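Local structure of putative exported protein (Bordetella pertussis Tohama I, 2PFY) at residues A[15-18]-A[19-23]; A[235-238]-A[239-243]; A[247-250]-A[251-254]; A[267-270]-A[271-274]. The protein binds pyroglutamic acid in the periplasm as an extracytoplasmic solute receptor of the DctP family, probably delivering it to a tripartite ATP-independent periplasmic (TRAP) transporter. All blocks are in the same frame, centred on the assembly; numbering follows the deposited sequence.

Interaction 1. Residues A[15-18]-A[19-23]; sequences YLTQ and NARQF
With CG anti to the carbonyl carbon in both residues (chi1 -72° in Gln18, -70° in Arg21), the side chains of Gln18 and Arg21 rise from the same face of the helix. Gln18 then bends at its second torsion, which carries its amide across the extended arm of Arg21, and NE2 of Gln18 comes within 3.9 Å of CD of Arg21. NE2 lies near the edge of the guanidinium, whose plane is 27° from that of the amide. From Thr17 the methyl CG2 runs alongside the same arm, 4.1 Å from NE of Arg21. The polar ends are secured by the loop before the helix: Asp12 takes a salt bridge from Arg21 NE and, through its carbonyl, a hydrogen bond from Gln18 NE2. On another face, a water donates to Leu16 O (2.7 Å) and accepts a weak bond from Asn19 ND2, whose stronger partner is Ala236 O of helix 223-257. Backbone bonds such as Arg21 N to Thr17 O (2.9 Å) hold the turns. Helix 15-30 is the crossover helix of the beta-alpha-beta unit formed with strands 2-7 and 35-40. Leu16, Asn19 and Ala20 rest on strand 112-119, while Tyr15, Gln22 and Phe23 meet helix 223-257.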
ATOM      1  N   TYR A  15      -1.805   8.565   7.625  1.00 15.72           N
ATOM      2  CA  TYR A  15      -1.910   9.747   6.730  1.00 16.07           C
ATOM      3  C   TYR A  15      -2.681   9.460   5.432  1.00 16.40           C
ATOM      4  O   TYR A  15      -3.238  10.372   4.837  1.00 16.34           O
ATOM      5  CB  TYR A  15      -0.546  10.398   6.442  1.00 15.88           C
ATOM      6  CG  TYR A  15       0.351   9.626   5.485  1.00 16.37           C
ATOM      7  CD1 TYR A  15       0.198   9.738   4.097  1.00 14.94           C
ATOM      8  CD2 TYR A  15       1.359   8.778   5.976  1.00 16.90           C
ATOM      9  CE1 TYR A  15       1.033   9.023   3.208  1.00 15.82           C
ATOM     10  CE2 TYR A  15       2.207   8.065   5.110  1.00 19.83           C
ATOM     11  CZ  TYR A  15       2.046   8.201   3.735  1.00 17.07           C
ATOM     12  OH  TYR A  15       2.880   7.472   2.900  1.00 19.29           O
ATOM     13  N   LEU A  16      -2.716   8.203   5.005  1.00 15.71           N
ATOM     14  CA  LEU A  16      -3.487   7.835   3.800  1.00 16.58           C
ATOM     15  C   LEU A  16      -4.964   7.956   4.089  1.00 16.29           C
ATOM     16  O   LEU A  16      -5.731   8.433   3.238  1.00 17.40           O
ATOM     17  CB  LEU A  16      -3.138   6.407   3.344  1.00 15.65           C
ATOM     18  CG  LEU A  16      -1.699   6.309   2.798  1.00 18.14           C
ATOM     19  CD1 LEU A  16      -1.312   4.821   2.579  1.00 18.73           C
ATOM     20  CD2 LEU A  16      -1.529   7.119   1.480  1.00 18.86           C
ATOM     21  N   THR A  17      -5.356   7.521   5.292  1.00 15.60           N
ATOM     22  CA  THR A  17      -6.716   7.713   5.773  1.00 16.74           C
ATOM     23  C   THR A  17      -7.076   9.200   5.901  1.00 17.00           C
ATOM     24  O   THR A  17      -8.162   9.596   5.483  1.00 17.68           O
ATOM     25  CB  THR A  17      -6.948   6.965   7.100  1.00 16.74           C
ATOM     26  OG1 THR A  17      -6.906   5.569   6.843  1.00 18.44           O
ATOM     27  CG2 THR A  17      -8.319   7.290   7.750  1.00 15.01           C
ATOM     28  N   GLN A  18      -6.176  10.012   6.457  1.00 17.02           N
ATOM     29  CA  GLN A  18      -6.423  11.456   6.554  1.00 17.00           C
ATOM     30  C   GLN A  18      -6.497  12.080   5.166  1.00 16.20           C
ATOM     31  O   GLN A  18      -7.298  12.976   4.911  1.00 15.25           O
ATOM     32  CB  GLN A  18      -5.351  12.162   7.438  1.00 17.96           C
ATOM     33  CG  GLN A  18      -5.518  11.840   8.916  1.00 19.34           C
ATOM     34  CD  GLN A  18      -6.964  12.069   9.424  1.00 22.63           C
ATOM     35  OE1 GLN A  18      -7.571  13.107   9.135  1.00 21.49           O
ATOM     36  NE2 GLN A  18      -7.519  11.085  10.156  1.00 19.85           N
ATOM     37  N   ASN A  19      -5.700  11.581   4.250  1.00 15.63           N
ATOM     38  CA  ASN A  19      -5.773  12.104   2.870  1.00 16.12           C
ATOM     39  C   ASN A  19      -7.144  11.774   2.203  1.00 16.91           C
ATOM     40  O   ASN A  19      -7.748  12.628   1.513  1.00 17.37           O
ATOM     41  CB  ASN A  19      -4.571  11.562   2.081  1.00 15.55           C
ATOM     42  CG  ASN A  19      -4.413  12.207   0.712  1.00 18.12           C
ATOM     43  OD1 ASN A  19      -4.613  13.395   0.550  1.00 21.36           O
ATOM     44  ND2 ASN A  19      -4.059  11.416  -0.272  1.00 16.54           N
ATOM     45  N   ALA A  20      -7.654  10.567   2.449  1.00 15.92           N
ATOM     46  CA  ALA A  20      -8.969  10.173   1.970  1.00 16.35           C
ATOM     47  C   ALA A  20     -10.104  11.001   2.618  1.00 16.56           C
ATOM     48  O   ALA A  20     -11.063  11.391   1.939  1.00 16.54           O
ATOM     49  CB  ALA A  20      -9.175   8.662   2.156  1.00 16.19           C
ATOM     50  N   ARG A  21      -9.992  11.261   3.923  1.00 16.92           N
ATOM     51  CA  ARG A  21     -10.924  12.156   4.637  1.00 17.72           C
ATOM     52  C   ARG A  21     -10.936  13.569   4.022  1.00 19.44           C
ATOM     53  O   ARG A  21     -12.027  14.174   3.782  1.00 19.85           O
ATOM     54  CB  ARG A  21     -10.632  12.183   6.158  1.00 17.39           C
ATOM     55  CG  ARG A  21     -11.016  10.792   6.840  1.00 17.27           C
ATOM     56  CD  ARG A  21     -11.024  10.888   8.382  1.00 17.17           C
ATOM     57  NE  ARG A  21     -11.474   9.630   8.988  1.00 17.85           N
ATOM     58  CZ  ARG A  21     -12.747   9.232   9.043  1.00 19.20           C
ATOM     59  NH1 ARG A  21     -13.706   9.991   8.534  1.00 19.75           N
ATOM     60  NH2 ARG A  21     -13.070   8.080   9.610  1.00 21.09           N
ATOM     61  N   GLN A  22      -9.753  14.087   3.717  1.00 20.48           N
ATOM     62  CA  GLN A  22      -9.691  15.430   3.150  1.00 21.34           C
ATOM     63  C   GLN A  22     -10.301  15.419   1.739  1.00 20.75           C
ATOM     64  O   GLN A  22     -11.007  16.384   1.316  1.00 19.79           O
ATOM     65  CB  GLN A  22      -8.251  15.954   3.159  1.00 21.86           C
ATOM     66  CG  GLN A  22      -8.134  17.392   2.581  1.00 23.55           C
ATOM     67  CD  GLN A  22      -6.780  18.040   2.822  1.00 24.24           C
ATOM     68  OE1 GLN A  22      -5.977  17.586   3.660  1.00 26.68           O
ATOM     69  NE2 GLN A  22      -6.503  19.086   2.056  1.00 25.92           N
ATOM     70  N   PHE A  23     -10.020  14.346   1.007  1.00 19.82           N
ATOM     71  CA  PHE A  23     -10.621  14.110  -0.322  1.00 18.96           C
ATOM     72  C   PHE A  23     -12.155  14.096  -0.236  1.00 18.80           C
ATOM     73  O   PHE A  23     -12.827  14.771  -1.036  1.00 18.13           O
ATOM     74  CB  PHE A  23     -10.062  12.819  -0.954  1.00 19.69           C
ATOM     75  CG  PHE A  23     -10.968  12.220  -2.013  1.00 18.38           C
ATOM     76  CD1 PHE A  23     -10.960  12.723  -3.321  1.00 18.11           C
ATOM     77  CD2 PHE A  23     -11.822  11.168  -1.697  1.00 18.26           C
ATOM     78  CE1 PHE A  23     -11.827  12.184  -4.306  1.00 17.99           C
ATOM     79  CE2 PHE A  23     -12.716  10.617  -2.676  1.00 18.24           C
ATOM     80  CZ  PHE A  23     -12.693  11.116  -3.972  1.00 18.98           C
TER
HETATM   81  O   HOH W   1      -5.313   8.565   0.570  1.00 17.41           O

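Interaction 2. Residues A[235-238]-A[239-243]; sequences KAEI and RGWQT
One face of the Arg239 guanidinium lies over the preceding turn of its own helix, with Ala236 CA 3.6 Å and Lys235 O 3.7 Å from its plane, both displaced toward the rim. At the edge of the same group, in its plane, sits Lys235 NZ, 3.6 Å from Arg239 NH2. Two like charges are probably tolerated here because Glu26 on helix 15-30 forms a salt bridge with Arg239 and a long, weak ion pair with Lys235. A bend at the third torsion of Arg239 (chi3 -45°) folds the guanidinium back against the helix. Glu237 O lies at the edge of the Trp241 indole, in the ring plane, 3.1 Å from CD1. The side chain of Glu237 runs alongside the ring but sends its carboxylate to Arg100, Trp96 and Gly117. On the exposed side, Gln242 stretches beside Ile238, its NE2 3.4 Å from the methyl CG2 of Ile238. Trp241 N donates to Glu237 O almost straight, at 177°. Such i to i+4 pairing is that of an alpha-helix, here the long helix 223-257, whose sides in this region pack on helices 15-30 and 89-108 and strand 112-119 of the periplasmic binding protein fold.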
ATOM      1  N   LYS A 235      -5.984  16.230  -6.737  1.00 22.87           N
ATOM      2  CA  LYS A 235      -5.426  16.987  -5.620  1.00 24.56           C
ATOM      3  C   LYS A 235      -4.969  16.040  -4.506  1.00 23.16           C
ATOM      4  O   LYS A 235      -3.929  16.261  -3.871  1.00 20.78           O
ATOM      5  CB  LYS A 235      -6.479  17.956  -5.063  1.00 24.97           C
ATOM      6  CG  LYS A 235      -6.568  19.330  -5.816  1.00 28.31           C
ATOM      7  CD  LYS A 235      -7.367  20.381  -4.989  1.00 30.59           C
ATOM      8  CE  LYS A 235      -6.481  21.268  -4.039  1.00 38.80           C
ATOM      9  NZ  LYS A 235      -6.396  20.880  -2.554  1.00 43.29           N
ATOM     10  N   ALA A 236      -5.755  14.990  -4.269  1.00 21.51           N
ATOM     11  CA  ALA A 236      -5.387  13.960  -3.279  1.00 22.14           C
ATOM     12  C   ALA A 236      -4.115  13.191  -3.653  1.00 22.23           C
ATOM     13  O   ALA A 236      -3.296  12.875  -2.783  1.00 22.04           O
ATOM     14  CB  ALA A 236      -6.566  12.994  -3.023  1.00 21.15           C
ATOM     15  N   GLU A 237      -3.947  12.897  -4.934  1.00 22.64           N
ATOM     16  CA  GLU A 237      -2.796  12.154  -5.395  1.00 23.95           C
ATOM     17  C   GLU A 237      -1.528  13.002  -5.163  1.00 24.32           C
ATOM     18  O   GLU A 237      -0.510  12.502  -4.650  1.00 23.46           O
ATOM     19  CB  GLU A 237      -2.982  11.728  -6.867  1.00 23.34           C
ATOM     20  CG  GLU A 237      -1.812  10.921  -7.479  1.00 23.96           C
ATOM     21  CD  GLU A 237      -2.249   9.961  -8.566  1.00 26.02           C
ATOM     22  OE1 GLU A 237      -3.391   9.433  -8.507  1.00 23.34           O
ATOM     23  OE2 GLU A 237      -1.443   9.730  -9.502  1.00 25.28           O
ATOM     24  N   ILE A 238      -1.610  14.283  -5.513  1.00 25.07           N
ATOM     25  CA  ILE A 238      -0.494  15.216  -5.290  1.00 26.25           C
ATOM     26  C   ILE A 238      -0.194  15.332  -3.780  1.00 25.08           C
ATOM     27  O   ILE A 238       0.966  15.219  -3.366  1.00 24.62           O
ATOM     28  CB  ILE A 238      -0.768  16.606  -5.946  1.00 26.47           C
ATOM     29  CG1 ILE A 238      -0.879  16.459  -7.476  1.00 27.10           C
ATOM     30  CG2 ILE A 238       0.322  17.648  -5.520  1.00 28.64           C
ATOM     31  CD1 ILE A 238      -1.643  17.608  -8.173  1.00 28.58           C
ATOM     32  N   ARG A 239      -1.234  15.551  -2.979  1.00 24.66           N
ATOM     33  CA  ARG A 239      -1.107  15.693  -1.523  1.00 25.23           C
ATOM     34  C   ARG A 239      -0.477  14.420  -0.950  1.00 23.93           C
ATOM     35  O   ARG A 239       0.385  14.484  -0.052  1.00 22.72           O
ATOM     36  CB  ARG A 239      -2.499  15.957  -0.910  1.00 25.56           C
ATOM     37  CG  ARG A 239      -2.549  16.222   0.580  1.00 27.87           C
ATOM     38  CD  ARG A 239      -4.036  16.234   1.110  1.00 28.56           C
ATOM     39  NE  ARG A 239      -4.800  16.998   0.205  1.00 32.31           N
ATOM     40  CZ  ARG A 239      -5.929  16.671  -0.406  1.00 27.50           C
ATOM     41  NH1 ARG A 239      -6.651  15.565  -0.170  1.00 25.39           N
ATOM     42  NH2 ARG A 239      -6.349  17.565  -1.243  1.00 22.43           N
ATOM     43  N   GLY A 240      -0.916  13.272  -1.470  1.00 21.25           N
ATOM     44  CA  GLY A 240      -0.467  11.969  -0.954  1.00 21.26           C
ATOM     45  C   GLY A 240       1.024  11.770  -1.162  1.00 21.36           C
ATOM     46  O   GLY A 240       1.743  11.387  -0.236  1.00 20.43           O
ATOM     47  N   TRP A 241       1.476  11.997  -2.395  1.00 21.07           N
ATOM     48  CA  TRP A 241       2.895  11.971  -2.707  1.00 22.66           C
ATOM     49  C   TRP A 241       3.729  12.976  -1.895  1.00 23.10           C
ATOM     50  O   TRP A 241       4.807  12.621  -1.419  1.00 23.29           O
ATOM     51  CB  TRP A 241       3.142  12.143  -4.230  1.00 22.17           C
ATOM     52  CG  TRP A 241       2.883  10.856  -4.944  1.00 22.73           C
ATOM     53  CD1 TRP A 241       1.654  10.367  -5.382  1.00 23.23           C
ATOM     54  CD2 TRP A 241       3.838   9.847  -5.231  1.00 22.68           C
ATOM     55  NE1 TRP A 241       1.822   9.129  -5.931  1.00 22.88           N
ATOM     56  CE2 TRP A 241       3.148   8.778  -5.846  1.00 21.58           C
ATOM     57  CE3 TRP A 241       5.230   9.731  -5.021  1.00 23.08           C
ATOM     58  CZ2 TRP A 241       3.807   7.617  -6.290  1.00 23.33           C
ATOM     59  CZ3 TRP A 241       5.881   8.567  -5.458  1.00 23.01           C
ATOM     60  CH2 TRP A 241       5.171   7.531  -6.074  1.00 22.71           C
ATOM     61  N   GLN A 242       3.267  14.221  -1.771  1.00 23.41           N
ATOM     62  CA  GLN A 242       4.004  15.227  -0.958  1.00 25.27           C
ATOM     63  C   GLN A 242       4.112  14.796   0.539  1.00 23.79           C
ATOM     64  O   GLN A 242       5.146  14.965   1.204  1.00 22.21           O
ATOM     65  CB  GLN A 242       3.293  16.583  -1.004  1.00 25.26           C
ATOM     66  CG  GLN A 242       3.235  17.271  -2.371  1.00 29.77           C
ATOM     67  CD  GLN A 242       2.325  18.533  -2.375  1.00 30.24           C
ATOM     68  OE1 GLN A 242       1.565  18.794  -1.417  1.00 38.58           O
ATOM     69  NE2 GLN A 242       2.420  19.318  -3.448  1.00 34.26           N
ATOM     70  N   THR A 243       3.024  14.272   1.069  1.00 21.72           N
ATOM     71  CA  THR A 243       2.999  13.881   2.489  1.00 21.87           C
ATOM     72  C   THR A 243       3.956  12.724   2.770  1.00 21.55           C
ATOM     73  O   THR A 243       4.712  12.771   3.743  1.00 21.96           O
ATOM     74  CB  THR A 243       1.551  13.519   2.921  1.00 21.46           C
ATOM     75  OG1 THR A 243       0.745  14.686   2.751  1.00 21.92           O
ATOM     76  CG2 THR A 243       1.501  13.106   4.396  1.00 19.61           C
TER

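Interaction 3. Residues A[247-250]-A[251-254]; sequences KTRE and LTDT
Thr252 and Thr254 each turn a hydroxyl back onto the preceding turn of helix 223-257. Thr252 OG1 donates to Thr248 O at 2.8 Å, and Thr254 OG1 does the same to Glu250 O at 2.8 Å. In both threonines OG1 stands anti to the carbonyl carbon (chi1 -53° and -61°), which turns the hydroxyl back along the helix. Each carbonyl also accepts the backbone N-H of the same threonine, hydroxyl and N-H arriving from opposite faces of the carbonyl plane. Among charged groups, Lys247 NZ forms a salt bridge with Glu250 OE1 (3.1 Å), approaching from above the carboxylate plane. Arg249 and Asp253 are joined less directly: a water donates to Asp253 OD1 and accepts a weak bond from Arg249 NE, while Arg249 NH1 makes a salt bridge to Asp201. Van der Waals contacts complete the account. Thr252 lies over one face of the Arg249 guanidinium, CG2 4.0 Å from NH2, and Leu251 CD1 reaches Lys247 CB at 4.1 Å. Leu251, Thr252 and Thr254 also pack on helix 184-189. The chemistry thus divides by side: threonine hydroxyls satisfied by their own helix backbone beside a neighbouring helix, and charged pairs, one bridged by water, on the exposed side.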
ATOM      1  N   LYS A 247       7.037  13.106   5.255  1.00 21.51           N
ATOM      2  CA  LYS A 247       6.834  12.494   6.600  1.00 23.36           C
ATOM      3  C   LYS A 247       7.697  11.291   6.887  1.00 21.99           C
ATOM      4  O   LYS A 247       7.772  10.879   8.029  1.00 21.39           O
ATOM      5  CB  LYS A 247       5.368  12.126   6.877  1.00 23.23           C
ATOM      6  CG  LYS A 247       4.429  13.346   7.129  1.00 25.91           C
ATOM      7  CD  LYS A 247       5.020  14.420   8.066  1.00 31.30           C
ATOM      8  CE  LYS A 247       4.045  15.581   8.291  1.00 31.71           C
ATOM      9  NZ  LYS A 247       4.458  16.466   9.438  1.00 36.33           N
ATOM     10  N   THR A 248       8.318  10.720   5.853  1.00 21.97           N
ATOM     11  CA  THR A 248       9.052   9.462   5.999  1.00 22.24           C
ATOM     12  C   THR A 248      10.131   9.564   7.115  1.00 22.32           C
ATOM     13  O   THR A 248      10.211   8.686   7.979  1.00 22.27           O
ATOM     14  CB  THR A 248       9.655   8.964   4.658  1.00 22.55           C
ATOM     15  OG1 THR A 248       8.595   8.608   3.746  1.00 21.97           O
ATOM     16  CG2 THR A 248      10.499   7.698   4.922  1.00 22.16           C
ATOM     17  N   ARG A 249      10.912  10.644   7.120  1.00 23.04           N
ATOM     18  CA  ARG A 249      11.933  10.834   8.167  1.00 23.34           C
ATOM     19  C   ARG A 249      11.345  11.066   9.530  1.00 22.61           C
ATOM     20  O   ARG A 249      11.827  10.448  10.467  1.00 22.12           O
ATOM     21  CB  ARG A 249      12.949  11.970   7.884  1.00 24.67           C
ATOM     22  CG  ARG A 249      13.917  11.726   6.753  1.00 27.31           C
ATOM     23  CD  ARG A 249      14.418  10.282   6.725  1.00 32.02           C
ATOM     24  NE  ARG A 249      15.292   9.869   7.830  1.00 32.96           N
ATOM     25  CZ  ARG A 249      15.690   8.599   7.980  1.00 35.60           C
ATOM     26  NH1 ARG A 249      15.271   7.662   7.116  1.00 34.47           N
ATOM     27  NH2 ARG A 249      16.505   8.251   8.967  1.00 33.26           N
ATOM     28  N   GLU A 250      10.312  11.925   9.646  1.00 21.88           N
ATOM     29  CA  GLU A 250       9.669  12.195  10.947  1.00 21.43           C
ATOM     30  C   GLU A 250       9.124  10.932  11.568  1.00 20.19           C
ATOM     31  O   GLU A 250       9.177  10.761  12.808  1.00 20.03           O
ATOM     32  CB  GLU A 250       8.507  13.190  10.892  1.00 22.85           C
ATOM     33  CG  GLU A 250       8.425  14.011   9.662  1.00 30.66           C
ATOM     34  CD  GLU A 250       7.946  15.442   9.922  1.00 36.81           C
ATOM     35  OE1 GLU A 250       7.089  15.635  10.834  1.00 39.78           O
ATOM     36  OE2 GLU A 250       8.441  16.360   9.215  1.00 38.43           O
ATOM     37  N   LEU A 251       8.552  10.067  10.723  1.00 17.65           N
ATOM     38  CA  LEU A 251       8.016   8.794  11.216  1.00 16.82           C
ATOM     39  C   LEU A 251       9.148   7.874  11.698  1.00 16.28           C
ATOM     40  O   LEU A 251       9.034   7.225  12.713  1.00 15.64           O
ATOM     41  CB  LEU A 251       7.171   8.114  10.115  1.00 16.20           C
ATOM     42  CG  LEU A 251       5.890   8.914   9.788  1.00 16.09           C
ATOM     43  CD1 LEU A 251       5.263   8.373   8.466  1.00 14.76           C
ATOM     44  CD2 LEU A 251       4.845   8.857  10.884  1.00 18.24           C
ATOM     45  N   THR A 252      10.239   7.839  10.956  1.00 16.94           N
ATOM     46  CA  THR A 252      11.407   7.026  11.330  1.00 17.78           C
ATOM     47  C   THR A 252      12.024   7.563  12.630  1.00 18.48           C
ATOM     48  O   THR A 252      12.312   6.780  13.536  1.00 18.66           O
ATOM     49  CB  THR A 252      12.432   7.021  10.195  1.00 17.38           C
ATOM     50  OG1 THR A 252      11.745   6.630   9.011  1.00 20.24           O
ATOM     51  CG2 THR A 252      13.576   5.995  10.460  1.00 17.93           C
ATOM     52  N   ASP A 253      12.157   8.889  12.745  1.00 18.04           N
ATOM     53  CA  ASP A 253      12.661   9.512  14.004  1.00 19.10           C
ATOM     54  C   ASP A 253      11.748   9.147  15.175  1.00 18.40           C
ATOM     55  O   ASP A 253      12.231   8.923  16.296  1.00 18.58           O
ATOM     56  CB  ASP A 253      12.742  11.039  13.897  1.00 18.68           C
ATOM     57  CG  ASP A 253      13.780  11.534  12.875  1.00 21.79           C
ATOM     58  OD1 ASP A 253      14.831  10.893  12.639  1.00 23.91           O
ATOM     59  OD2 ASP A 253      13.562  12.632  12.309  1.00 24.08           O
ATOM     60  N   THR A 254      10.430   9.076  14.921  1.00 17.63           N
ATOM     61  CA  THR A 254       9.470   8.707  15.965  1.00 16.69           C
ATOM     62  C   THR A 254       9.725   7.302  16.555  1.00 16.43           C
ATOM     63  O   THR A 254       9.621   7.113  17.778  1.00 17.81           O
ATOM     64  CB  THR A 254       7.994   8.857  15.483  1.00 16.59           C
ATOM     65  OG1 THR A 254       7.757  10.218  15.129  1.00 18.08           O
ATOM     66  CG2 THR A 254       6.984   8.462  16.603  1.00 15.92           C
TER
HETATM   67  O   HOH W   2      16.413  11.449  10.555  1.00 29.53           O

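Interaction 4. Residues A[267-270]-A[271-274]; sequences PQLA and KELQ
Gln268 O accepts the backbone N-H of Glu272 at 2.9 Å, and the side chain of Glu272 folds back over the same carbonyl, with CG 3.4 Å from Gln268 O. This is the first turn of helix 267-287, which follows strand 261-264, and the i to i+4 spacing is doubled here by a bond between side chains. Gln268 NE2 donates to Glu272 OE2 at 3.0 Å, nearly straight at 167°. The acceptor lies close to the amide plane of Gln268, whereas NE2 meets the carboxylate from above its plane, the two planes being 81° apart. The bend at the second torsion of Gln268 (chi2 70°), after a CG anti to the backbone N, swings the amide toward Glu272. The other carboxylate oxygen, OE1, accepts the backbone N-H of Leu134, so that the two oxygens of Glu272 tie the helix start both to itself and to a neighbouring loop. On the buried face, Leu269 and Leu273 cross at an angle and both rest on Ile125 of strand 124-127; Leu273 also reaches Phe84. The more exposed side carries Ala270 and Gln274, the side chain of Gln274 lying along Ala270 O, the acceptor of its backbone N-H, with CG 3.2 Å from that oxygen. Between the two leucines the closest approach is from CG of Leu269 to the methyl CD1 of Leu273, at 3.9 Å.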
ATOM      1  N   PRO A 267      24.734  -4.873   4.994  1.00 31.08           N
ATOM      2  CA  PRO A 267      25.158  -5.170   3.614  1.00 31.14           C
ATOM      3  C   PRO A 267      24.863  -6.575   3.108  1.00 31.73           C
ATOM      4  O   PRO A 267      24.560  -6.729   1.932  1.00 31.03           O
ATOM      5  CB  PRO A 267      26.655  -4.890   3.627  1.00 31.88           C
ATOM      6  CG  PRO A 267      27.065  -5.098   5.084  1.00 32.98           C
ATOM      7  CD  PRO A 267      25.884  -4.576   5.875  1.00 30.64           C
ATOM      8  N   GLN A 268      24.933  -7.589   3.969  1.00 32.32           N
ATOM      9  CA  GLN A 268      24.577  -8.938   3.523  1.00 32.93           C
ATOM     10  C   GLN A 268      23.075  -9.012   3.229  1.00 32.39           C
ATOM     11  O   GLN A 268      22.673  -9.494   2.185  1.00 31.99           O
ATOM     12  CB  GLN A 268      24.987  -9.981   4.564  1.00 33.10           C
ATOM     13  CG  GLN A 268      24.695 -11.432   4.148  1.00 34.94           C
ATOM     14  CD  GLN A 268      25.579 -11.930   3.020  1.00 34.99           C
ATOM     15  OE1 GLN A 268      26.623 -11.349   2.720  1.00 35.29           O
ATOM     16  NE2 GLN A 268      25.165 -13.017   2.398  1.00 36.84           N
ATOM     17  N   LEU A 269      22.246  -8.502   4.142  1.00 32.16           N
ATOM     18  CA  LEU A 269      20.814  -8.402   3.869  1.00 31.96           C
ATOM     19  C   LEU A 269      20.581  -7.608   2.564  1.00 30.89           C
ATOM     20  O   LEU A 269      19.798  -8.027   1.713  1.00 31.05           O
ATOM     21  CB  LEU A 269      20.062  -7.785   5.068  1.00 31.95           C
ATOM     22  CG  LEU A 269      18.545  -8.031   5.077  1.00 33.57           C
ATOM     23  CD1 LEU A 269      18.202  -9.531   5.149  1.00 32.41           C
ATOM     24  CD2 LEU A 269      17.875  -7.267   6.219  1.00 32.83           C
ATOM     25  N   ALA A 270      21.292  -6.499   2.383  1.00 30.64           N
ATOM     26  CA  ALA A 270      21.113  -5.695   1.155  1.00 31.45           C
ATOM     27  C   ALA A 270      21.361  -6.586  -0.054  1.00 31.80           C
ATOM     28  O   ALA A 270      20.523  -6.659  -0.952  1.00 31.77           O
ATOM     29  CB  ALA A 270      22.044  -4.467   1.120  1.00 30.62           C
ATOM     30  N   LYS A 271      22.499  -7.292  -0.043  1.00 32.20           N
ATOM     31  CA  LYS A 271      22.839  -8.215  -1.132  1.00 34.21           C
ATOM     32  C   LYS A 271      21.750  -9.262  -1.379  1.00 32.39           C
ATOM     33  O   LYS A 271      21.361  -9.495  -2.510  1.00 32.62           O
ATOM     34  CB  LYS A 271      24.191  -8.919  -0.847  1.00 33.83           C
ATOM     35  CG  LYS A 271      25.342  -8.408  -1.674  1.00 37.45           C
ATOM     36  CD  LYS A 271      26.681  -9.082  -1.264  1.00 38.14           C
ATOM     37  CE  LYS A 271      27.041 -10.323  -2.106  1.00 45.04           C
ATOM     38  NZ  LYS A 271      26.250 -11.537  -1.755  1.00 48.82           N
ATOM     39  N   GLU A 272      21.260  -9.883  -0.315  1.00 32.18           N
ATOM     40  CA  GLU A 272      20.337 -11.013  -0.436  1.00 32.22           C
ATOM     41  C   GLU A 272      18.946 -10.574  -0.897  1.00 32.01           C
ATOM     42  O   GLU A 272      18.298 -11.264  -1.697  1.00 31.78           O
ATOM     43  CB  GLU A 272      20.270 -11.798   0.879  1.00 32.28           C
ATOM     44  CG  GLU A 272      21.590 -12.573   1.242  1.00 32.66           C
ATOM     45  CD  GLU A 272      21.639 -13.049   2.704  1.00 34.21           C
ATOM     46  OE1 GLU A 272      20.980 -12.423   3.589  1.00 35.08           O
ATOM     47  OE2 GLU A 272      22.357 -14.048   2.980  1.00 35.30           O
ATOM     48  N   LEU A 273      18.482  -9.421  -0.401  1.00 31.87           N
ATOM     49  CA  LEU A 273      17.184  -8.870  -0.830  1.00 31.49           C
ATOM     50  C   LEU A 273      17.219  -8.411  -2.285  1.00 31.61           C
ATOM     51  O   LEU A 273      16.225  -8.550  -2.999  1.00 31.04           O
ATOM     52  CB  LEU A 273      16.746  -7.725   0.086  1.00 31.68           C
ATOM     53  CG  LEU A 273      16.381  -8.090   1.536  1.00 31.52           C
ATOM     54  CD1 LEU A 273      16.008  -6.821   2.364  1.00 32.56           C
ATOM     55  CD2 LEU A 273      15.251  -9.107   1.591  1.00 33.95           C
ATOM     56  N   GLN A 274      18.358  -7.861  -2.712  1.00 32.50           N
ATOM     57  CA  GLN A 274      18.590  -7.512  -4.121  1.00 34.73           C
ATOM     58  C   GLN A 274      18.500  -8.755  -5.020  1.00 34.20           C
ATOM     59  O   GLN A 274      17.901  -8.708  -6.097  1.00 34.20           O
ATOM     60  CB  GLN A 274      19.935  -6.785  -4.308  1.00 34.87           C
ATOM     61  CG  GLN A 274      19.909  -5.301  -3.819  1.00 38.66           C
ATOM     62  CD  GLN A 274      21.293  -4.688  -3.530  1.00 38.21           C
ATOM     63  OE1 GLN A 274      22.336  -5.289  -3.814  1.00 45.52           O
ATOM     64  NE2 GLN A 274      21.297  -3.481  -2.956  1.00 39.59           N
TER

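Interactions 1 and 2 lie on two helices that pack against each other, with centres about 10 Å apart: Asn19 ND2 bonds Ala236 O, and Tyr15 meets Thr243. Both are partly buried and combine ion pairs with contacts to strand 112-119. Interaction 3 belongs to the same helix 223-257 as interaction 2 but lies at the surface, where threonine hydroxyls bonded to the backbone accompany salt bridges and a water-bridged pair. The side chains of Leu16 and Leu251 lie about 7 and 9 Å from the bound pyroglutamic acid. Interaction 4, also partly buried, stands apart on helix 267-287, its centre about 34 Å from that of interaction 1, and joins a leucine pair with a glutamine-glutamate bond.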